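Local atomic coordinates of hydroxyethylthiazole kinase (PDB entry 3HPD), a protein that probably catalyses the magnesium- and ATP-dependent phosphorylation of the hydroxyl group of hydroxyethylthiazole, a step in the biosynthesis of thiamine diphosphate. Residues M27-N32 against K241-L246; C195-L200 against V219-A224. One frame throughout, in Å; residues are numbered along the deposited sequence.

Interaction 1 of 2, residues M27-N32 against K241-L246; sequences MNTTAN and KLYDWL
Tyr243 leaves its helix with CG anti to the carbonyl carbon and beside the backbone N (chi1 -56°), which carries the phenol across to Thr29, whose own side chain sits off a staggered position (chi1 -114°). The contact joins two helices of the ribokinase-type alpha/beta fold, 27-37 and 235-248. The CA atoms of Asn32 and Tyr243, the nearest across the pair, are 7.1 Å apart, and the phenol ring reaches from one helix to the other. At its end, Thr29 OG1 donates a hydrogen bond of 2.9 Å to Tyr243 OH, the two side chains crossing at about a right angle. Tyr243 OH also bonds to NE2 of His239, one turn earlier on the same helix, so two polar neighbours grip the buried hydroxyl and should fix the direction of its O-H. One turn along from Thr29, Asn32 lays its CB obliquely against the ring, 3.8 Å from Tyr243 CE1, while its carbonyl carbon is equally close to CD1. The amide end of Asn32 serves another purpose: OD1 accepts a bond from the backbone N of Thr191 of the second subunit. This places the helix pair beside a subunit interface, and the side chain of Thr29 lies about 6 Å from Gly192, a residue predicted to bind the substrate. The ring also meets the helix backbone through the carbonyl of Thr29, whose O lies in the ring plane at its edge, 3.5 Å from Tyr243 CE1.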
ATOM      1  N   MET A  27       0.517   4.598   3.105  1.00 12.50           N
ATOM      2  CA  MET A  27       1.167   5.343   2.027  1.00 12.25           C
ATOM      3  C   MET A  27       0.236   5.702   0.867  1.00 12.88           C
ATOM      4  O   MET A  27       0.078   6.871   0.522  1.00 12.76           O
ATOM      5  CB  MET A  27       2.351   4.539   1.479  1.00 12.43           C
ATOM      6  CG  MET A  27       3.592   4.517   2.367  1.00 12.95           C
ATOM      7  SD  MET A  27       4.624   5.995   2.188  1.00 14.31           S
ATOM      8  CE  MET A  27       5.798   5.753   3.552  1.00 13.40           C
ATOM      9  N   ASN A  28      -0.375   4.687   0.267  1.00  9.37           N
ATOM     10  CA  ASN A  28      -1.265   4.882  -0.878  1.00  9.41           C
ATOM     11  C   ASN A  28      -2.593   5.495  -0.484  1.00  9.42           C
ATOM     12  O   ASN A  28      -3.142   6.389  -1.126  1.00 10.29           O
ATOM     13  CB  ASN A  28      -1.527   3.530  -1.533  1.00 10.35           C
ATOM     14  CG  ASN A  28      -2.324   3.652  -2.803  1.00 10.71           C
ATOM     15  OD1 ASN A  28      -3.550   3.539  -2.803  1.00 14.01           O
ATOM     16  ND2 ASN A  28      -1.629   3.909  -3.898  1.00 11.60           N
ATOM     17  N   THR A  29      -3.097   4.955   0.601  1.00 10.31           N
ATOM     18  CA  THR A  29      -4.356   5.314   1.182  1.00 11.79           C
ATOM     19  C   THR A  29      -4.470   6.817   1.544  1.00 11.58           C
ATOM     20  O   THR A  29      -5.432   7.490   1.142  1.00 11.00           O
ATOM     21  CB  THR A  29      -4.536   4.328   2.359  1.00 15.14           C
ATOM     22  OG1 THR A  29      -5.642   3.458   2.095  1.00 19.50           O
ATOM     23  CG2 THR A  29      -4.635   5.020   3.632  1.00 15.30           C
ATOM     24  N   THR A  30      -3.486   7.370   2.249  1.00  9.30           N
ATOM     25  CA  THR A  30      -3.545   8.791   2.603  1.00  9.72           C
ATOM     26  C   THR A  30      -3.257   9.692   1.402  1.00 10.06           C
ATOM     27  O   THR A  30      -3.751  10.823   1.330  1.00  8.87           O
ATOM     28  CB  THR A  30      -2.563   9.141   3.752  1.00 10.20           C
ATOM     29  OG1 THR A  30      -1.223   8.804   3.373  1.00 11.55           O
ATOM     30  CG2 THR A  30      -2.937   8.381   5.017  1.00 10.64           C
ATOM     31  N   ALA A  31      -2.464   9.192   0.457  1.00  9.08           N
ATOM     32  CA  ALA A  31      -2.148   9.957  -0.743  1.00  8.76           C
ATOM     33  C   ALA A  31      -3.423  10.129  -1.559  1.00  9.48           C
ATOM     34  O   ALA A  31      -3.724  11.224  -2.034  1.00  7.48           O
ATOM     35  CB  ALA A  31      -1.098   9.237  -1.575  1.00  9.63           C
ATOM     36  N   ASN A  32      -4.174   9.042  -1.717  1.00  8.41           N
ATOM     37  CA  ASN A  32      -5.412   9.104  -2.475  1.00  7.94           C
ATOM     38  C   ASN A  32      -6.499   9.885  -1.752  1.00  8.51           C
ATOM     39  O   ASN A  32      -7.370  10.474  -2.390  1.00  9.27           O
ATOM     40  CB  ASN A  32      -5.903   7.700  -2.825  1.00  8.34           C
ATOM     41  CG  ASN A  32      -5.192   7.132  -4.033  1.00  9.64           C
ATOM     42  OD1 ASN A  32      -4.874   7.864  -4.972  1.00  8.58           O
ATOM     43  ND2 ASN A  32      -4.950   5.826  -4.026  1.00  9.14           N
ATOM     44  N   LYS A 241     -15.661   3.894  -1.297  1.00  7.57           N
ATOM     45  CA  LYS A 241     -16.571   5.033  -1.291  1.00  8.91           C
ATOM     46  C   LYS A 241     -16.086   6.224  -0.469  1.00  8.69           C
ATOM     47  O   LYS A 241     -16.577   7.339  -0.646  1.00  9.05           O
ATOM     48  CB  LYS A 241     -17.952   4.594  -0.804  1.00 12.42           C
ATOM     49  CG  LYS A 241     -18.659   3.628  -1.747  1.00 14.61           C
ATOM     50  CD  LYS A 241     -19.081   4.322  -3.041  1.00 20.22           C
ATOM     51  CE  LYS A 241     -19.854   3.375  -3.952  1.00 22.25           C
ATOM     52  NZ  LYS A 241     -20.477   4.083  -5.105  1.00 24.30           N
ATOM     53  N   LEU A 242     -15.130   6.005   0.430  1.00 10.23           N
ATOM     54  CA  LEU A 242     -14.607   7.111   1.225  1.00  8.80           C
ATOM     55  C   LEU A 242     -13.947   8.136   0.300  1.00 10.82           C
ATOM     56  O   LEU A 242     -14.150   9.342   0.444  1.00  9.55           O
ATOM     57  CB  LEU A 242     -13.590   6.610   2.261  1.00 10.52           C
ATOM     58  CG  LEU A 242     -14.149   5.754   3.408  1.00 10.65           C
ATOM     59  CD1 LEU A 242     -13.006   5.283   4.307  1.00 11.66           C
ATOM     60  CD2 LEU A 242     -15.162   6.568   4.211  1.00 11.92           C
ATOM     61  N   TYR A 243     -13.163   7.648  -0.659  1.00  9.95           N
ATOM     62  CA  TYR A 243     -12.485   8.525  -1.611  1.00 10.27           C
ATOM     63  C   TYR A 243     -13.502   9.211  -2.507  1.00 11.27           C
ATOM     64  O   TYR A 243     -13.352  10.386  -2.841  1.00 10.71           O
ATOM     65  CB  TYR A 243     -11.520   7.715  -2.475  1.00 11.06           C
ATOM     66  CG  TYR A 243     -10.526   6.936  -1.658  1.00  9.22           C
ATOM     67  CD1 TYR A 243      -9.455   7.575  -1.031  1.00  9.38           C
ATOM     68  CD2 TYR A 243     -10.680   5.563  -1.468  1.00  9.25           C
ATOM     69  CE1 TYR A 243      -8.561   6.867  -0.231  1.00  8.85           C
ATOM     70  CE2 TYR A 243      -9.788   4.842  -0.668  1.00 10.30           C
ATOM     71  CZ  TYR A 243      -8.733   5.501  -0.055  1.00  9.10           C
ATOM     72  OH  TYR A 243      -7.837   4.796   0.721  1.00  9.68           O
ATOM     73  N   ASP A 244     -14.530   8.468  -2.909  1.00 10.29           N
ATOM     74  CA  ASP A 244     -15.564   9.030  -3.768  1.00 11.05           C
ATOM     75  C   ASP A 244     -16.194  10.246  -3.114  1.00 11.26           C
ATOM     76  O   ASP A 244     -16.378  11.281  -3.757  1.00 12.17           O
ATOM     77  CB  ASP A 244     -16.659   7.999  -4.057  1.00 11.45           C
ATOM     78  CG  ASP A 244     -16.218   6.942  -5.046  1.00 12.02           C
ATOM     79  OD1 ASP A 244     -15.058   6.995  -5.506  1.00 12.65           O
ATOM     80  OD2 ASP A 244     -17.037   6.060  -5.368  1.00 13.35           O
ATOM     81  N   TRP A 245     -16.511  10.130  -1.829  1.00  9.66           N
ATOM     82  CA  TRP A 245     -17.144  11.238  -1.138  1.00 10.49           C
ATOM     83  C   TRP A 245     -16.234  12.366  -0.682  1.00  9.95           C
ATOM     84  O   TRP A 245     -16.694  13.490  -0.492  1.00 11.14           O
ATOM     85  CB  TRP A 245     -18.017  10.707  -0.000  1.00  9.45           C
ATOM     86  CG  TRP A 245     -19.290  10.189  -0.581  1.00 11.35           C
ATOM     87  CD1 TRP A 245     -19.601   8.887  -0.867  1.00 13.80           C
ATOM     88  CD2 TRP A 245     -20.344  10.983  -1.131  1.00 13.11           C
ATOM     89  NE1 TRP A 245     -20.784   8.826  -1.574  1.00 14.21           N
ATOM     90  CE2 TRP A 245     -21.259  10.099  -1.749  1.00 13.42           C
ATOM     91  CE3 TRP A 245     -20.603  12.360  -1.167  1.00 13.43           C
ATOM     92  CZ2 TRP A 245     -22.414  10.551  -2.399  1.00 14.56           C
ATOM     93  CZ3 TRP A 245     -21.752  12.807  -1.813  1.00 15.34           C
ATOM     94  CH2 TRP A 245     -22.641  11.904  -2.420  1.00 14.93           C
ATOM     95  N   LEU A 246     -14.947  12.093  -0.516  1.00 10.59           N
ATOM     96  CA  LEU A 246     -14.033  13.168  -0.141  1.00  9.59           C
ATOM     97  C   LEU A 246     -13.959  14.090  -1.355  1.00 11.33           C
ATOM     98  O   LEU A 246     -13.668  15.282  -1.239  1.00 10.99           O
ATOM     99  CB  LEU A 246     -12.642  12.616   0.187  1.00  9.45           C
ATOM    100  CG  LEU A 246     -12.534  11.994   1.580  1.00 10.03           C
ATOM    101  CD1 LEU A 246     -11.143  11.400   1.777  1.00  9.20           C
ATOM    102  CD2 LEU A 246     -12.818  13.072   2.634  1.00 11.31           C
TER

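Interaction 2 of 2, residues C195-L200 against V219-A224; sequences CMVAAL and VTFGIA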
ATOM      1  N   CYS A 195      -5.489   8.057  10.363  1.00 13.67           N
ATOM      2  CA  CYS A 195      -4.318   8.542   9.645  1.00 13.43           C
ATOM      3  C   CYS A 195      -4.767   9.339   8.422  1.00 11.87           C
ATOM      4  O   CYS A 195      -4.098  10.286   8.009  1.00 10.04           O
ATOM      5  CB  CYS A 195      -3.426   7.369   9.228  1.00 15.01           C
ATOM      6  SG  CYS A 195      -2.786   6.407  10.640  1.00 23.74           S
ATOM      7  N   MET A 196      -5.899   8.950   7.844  1.00 11.35           N
ATOM      8  CA  MET A 196      -6.435   9.676   6.698  1.00 11.60           C
ATOM      9  C   MET A 196      -6.814  11.070   7.180  1.00 11.32           C
ATOM     10  O   MET A 196      -6.563  12.064   6.503  1.00 11.16           O
ATOM     11  CB  MET A 196      -7.682   8.985   6.142  1.00 12.91           C
ATOM     12  CG  MET A 196      -7.423   7.657   5.453  1.00 15.11           C
ATOM     13  SD  MET A 196      -8.980   6.928   4.886  1.00 18.81           S
ATOM     14  CE  MET A 196      -8.380   5.672   3.774  1.00 19.93           C
ATOM     15  N   VAL A 197      -7.424  11.136   8.360  1.00 11.28           N
ATOM     16  CA  VAL A 197      -7.833  12.417   8.928  1.00 12.26           C
ATOM     17  C   VAL A 197      -6.623  13.310   9.198  1.00 11.13           C
ATOM     18  O   VAL A 197      -6.676  14.517   8.976  1.00 10.60           O
ATOM     19  CB  VAL A 197      -8.633  12.222  10.237  1.00 12.95           C
ATOM     20  CG1 VAL A 197      -8.916  13.570  10.881  1.00 15.38           C
ATOM     21  CG2 VAL A 197      -9.942  11.510   9.937  1.00 14.76           C
ATOM     22  N   ALA A 198      -5.531  12.718   9.675  1.00 10.41           N
ATOM     23  CA  ALA A 198      -4.320  13.493   9.942  1.00 10.58           C
ATOM     24  C   ALA A 198      -3.785  14.068   8.636  1.00 11.28           C
ATOM     25  O   ALA A 198      -3.371  15.228   8.578  1.00 10.05           O
ATOM     26  CB  ALA A 198      -3.262  12.613  10.602  1.00 10.90           C
ATOM     27  N   ALA A 199      -3.798  13.256   7.580  1.00 10.74           N
ATOM     28  CA  ALA A 199      -3.315  13.705   6.275  1.00 10.70           C
ATOM     29  C   ALA A 199      -4.191  14.831   5.726  1.00 11.26           C
ATOM     30  O   ALA A 199      -3.683  15.819   5.192  1.00 11.63           O
ATOM     31  CB  ALA A 199      -3.285  12.534   5.289  1.00  9.27           C
ATOM     32  N   LEU A 200      -5.507  14.685   5.860  1.00 10.45           N
ATOM     33  CA  LEU A 200      -6.434  15.708   5.377  1.00 10.73           C
ATOM     34  C   LEU A 200      -6.255  16.994   6.176  1.00 10.49           C
ATOM     35  O   LEU A 200      -6.361  18.094   5.631  1.00 10.80           O
ATOM     36  CB  LEU A 200      -7.882  15.221   5.505  1.00 10.40           C
ATOM     37  CG  LEU A 200      -8.255  14.000   4.657  1.00 11.04           C
ATOM     38  CD1 LEU A 200      -9.671  13.568   4.988  1.00 13.00           C
ATOM     39  CD2 LEU A 200      -8.124  14.334   3.180  1.00 11.79           C
ATOM     40  N   VAL A 219     -15.006  16.983  10.345  1.00 11.35           N
ATOM     41  CA  VAL A 219     -16.374  17.076   9.853  1.00 11.04           C
ATOM     42  C   VAL A 219     -16.445  16.545   8.424  1.00 11.09           C
ATOM     43  O   VAL A 219     -17.310  15.736   8.088  1.00  9.69           O
ATOM     44  CB  VAL A 219     -16.878  18.536   9.884  1.00 11.81           C
ATOM     45  CG1 VAL A 219     -18.165  18.672   9.078  1.00 10.91           C
ATOM     46  CG2 VAL A 219     -17.108  18.962  11.330  1.00  9.96           C
ATOM     47  N   THR A 220     -15.523  16.999   7.584  1.00 11.16           N
ATOM     48  CA  THR A 220     -15.494  16.562   6.195  1.00 12.51           C
ATOM     49  C   THR A 220     -15.339  15.049   6.077  1.00 12.81           C
ATOM     50  O   THR A 220     -16.076  14.398   5.336  1.00 11.41           O
ATOM     51  CB  THR A 220     -14.348  17.254   5.429  1.00 14.20           C
ATOM     52  OG1 THR A 220     -14.593  18.665   5.396  1.00 16.59           O
ATOM     53  CG2 THR A 220     -14.262  16.736   4.005  1.00 16.79           C
ATOM     54  N   PHE A 221     -14.385  14.484   6.809  1.00 10.87           N
ATOM     55  CA  PHE A 221     -14.157  13.043   6.741  1.00 10.83           C
ATOM     56  C   PHE A 221     -15.309  12.267   7.371  1.00 10.71           C
ATOM     57  O   PHE A 221     -15.693  11.199   6.886  1.00  9.47           O
ATOM     58  CB  PHE A 221     -12.850  12.672   7.444  1.00 10.21           C
ATOM     59  CG  PHE A 221     -12.459  11.233   7.266  1.00 11.54           C
ATOM     60  CD1 PHE A 221     -11.947  10.786   6.053  1.00 13.06           C
ATOM     61  CD2 PHE A 221     -12.632  10.319   8.301  1.00 13.28           C
ATOM     62  CE1 PHE A 221     -11.604   9.446   5.870  1.00 14.82           C
ATOM     63  CE2 PHE A 221     -12.292   8.974   8.130  1.00 13.17           C
ATOM     64  CZ  PHE A 221     -11.780   8.539   6.912  1.00 12.37           C
ATOM     65  N   GLY A 222     -15.847  12.805   8.462  1.00 10.90           N
ATOM     66  CA  GLY A 222     -16.954  12.153   9.139  1.00 11.26           C
ATOM     67  C   GLY A 222     -18.173  12.057   8.241  1.00  9.89           C
ATOM     68  O   GLY A 222     -18.874  11.044   8.229  1.00 10.88           O
ATOM     69  N   ILE A 223     -18.432  13.124   7.492  1.00 11.14           N
ATOM     70  CA  ILE A 223     -19.558  13.151   6.565  1.00 10.99           C
ATOM     71  C   ILE A 223     -19.297  12.178   5.416  1.00 11.65           C
ATOM     72  O   ILE A 223     -20.207  11.478   4.965  1.00 10.97           O
ATOM     73  CB  ILE A 223     -19.777  14.570   5.985  1.00 11.55           C
ATOM     74  CG1 ILE A 223     -20.205  15.525   7.109  1.00 11.36           C
ATOM     75  CG2 ILE A 223     -20.836  14.524   4.877  1.00 12.21           C
ATOM     76  CD1 ILE A 223     -20.423  16.967   6.657  1.00 13.22           C
ATOM     77  N   ALA A 224     -18.055  12.135   4.941  1.00 11.09           N
ATOM     78  CA  ALA A 224     -17.709  11.230   3.848  1.00 10.55           C
ATOM     79  C   ALA A 224     -17.978   9.796   4.290  1.00 10.03           C
ATOM     80  O   ALA A 224     -18.437   8.966   3.499  1.00 10.88           O
ATOM     81  CB  ALA A 224     -16.234  11.401   3.456  1.00 11.08           C
TER
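A Met-aromatic contact lies within a pair of consecutive helices, 193-205 and 210-231, of the ribokinase-type fold. The short segments run roughly antiparallel, at 137°, with axes 10.3 Å apart, and Phe221 bridges the space between them. With CG anti to the backbone N (chi1 -173°), its ring extends from helix 210-231 toward Met196, Val197 and Leu200, and the touching atoms of all three lie on one side of the ring plane. Val197 comes nearest: its CG2 is 3.4 Å from Phe221 CD2, a tight carbon-carbon approach, and also lies near CG and CE2. Leu200 meets the ring across from Val197, through one methyl branch, CD1, which lies 3.7 Å from Phe221 CD1. Farther out, Met196 SD is 3.8 Å from both CE1 and CZ of Phe221. The sulfur stands 4.8 Å from the centroid of the Phe221 ring and 70° off its normal, an oblique placement. Met196 CB rests against the same ring end, and the extended chain beyond CG sets the sulfur by CE1 and CZ and leads the CE methyl away from the ring. Cut back to alanine, Phe221 would lose the ring, and a gap would probably open between the helices, with the Met196 sulfur left without its aromatic partner and the Val197 and Leu200 methyls without the surface they pack on. The contact is wholly buried and apolar, yet close to the predicted sites: Val197 lies near Lys118, assigned to ATP, and Met196 near Gly192, assigned to the substrate. Helix 235-248 touches Met196 and Leu200 through Tyr243 and Leu246, helix 27-37 borders Met196, Leu200 and Thr220 through Thr29 and Leu37, and strand 89-92 runs beside Cys195 and Ala198.

Both interactions are buried and each turns on one aromatic side chain spanning two helices, but their surroundings differ. Interaction 2 lies nearer the centre of the chain, is purely apolar, and is untouched by other subunits. Interaction 1 lies farther out, uses a hydroxyl as well as ring packing, and borders neighbouring copies of the protein. They share no helix, though 210-231 and 235-248 follow each other in the chain and interaction 2 is nested within the loop closed by interaction 1. Met196 joins them: its CE packs 3.2 Å from Tyr243 OH and 3.8 Å from Thr29 CG2. Nearby, Thr30 packs against Ala199, bringing helices 27-37 and 193-205 together.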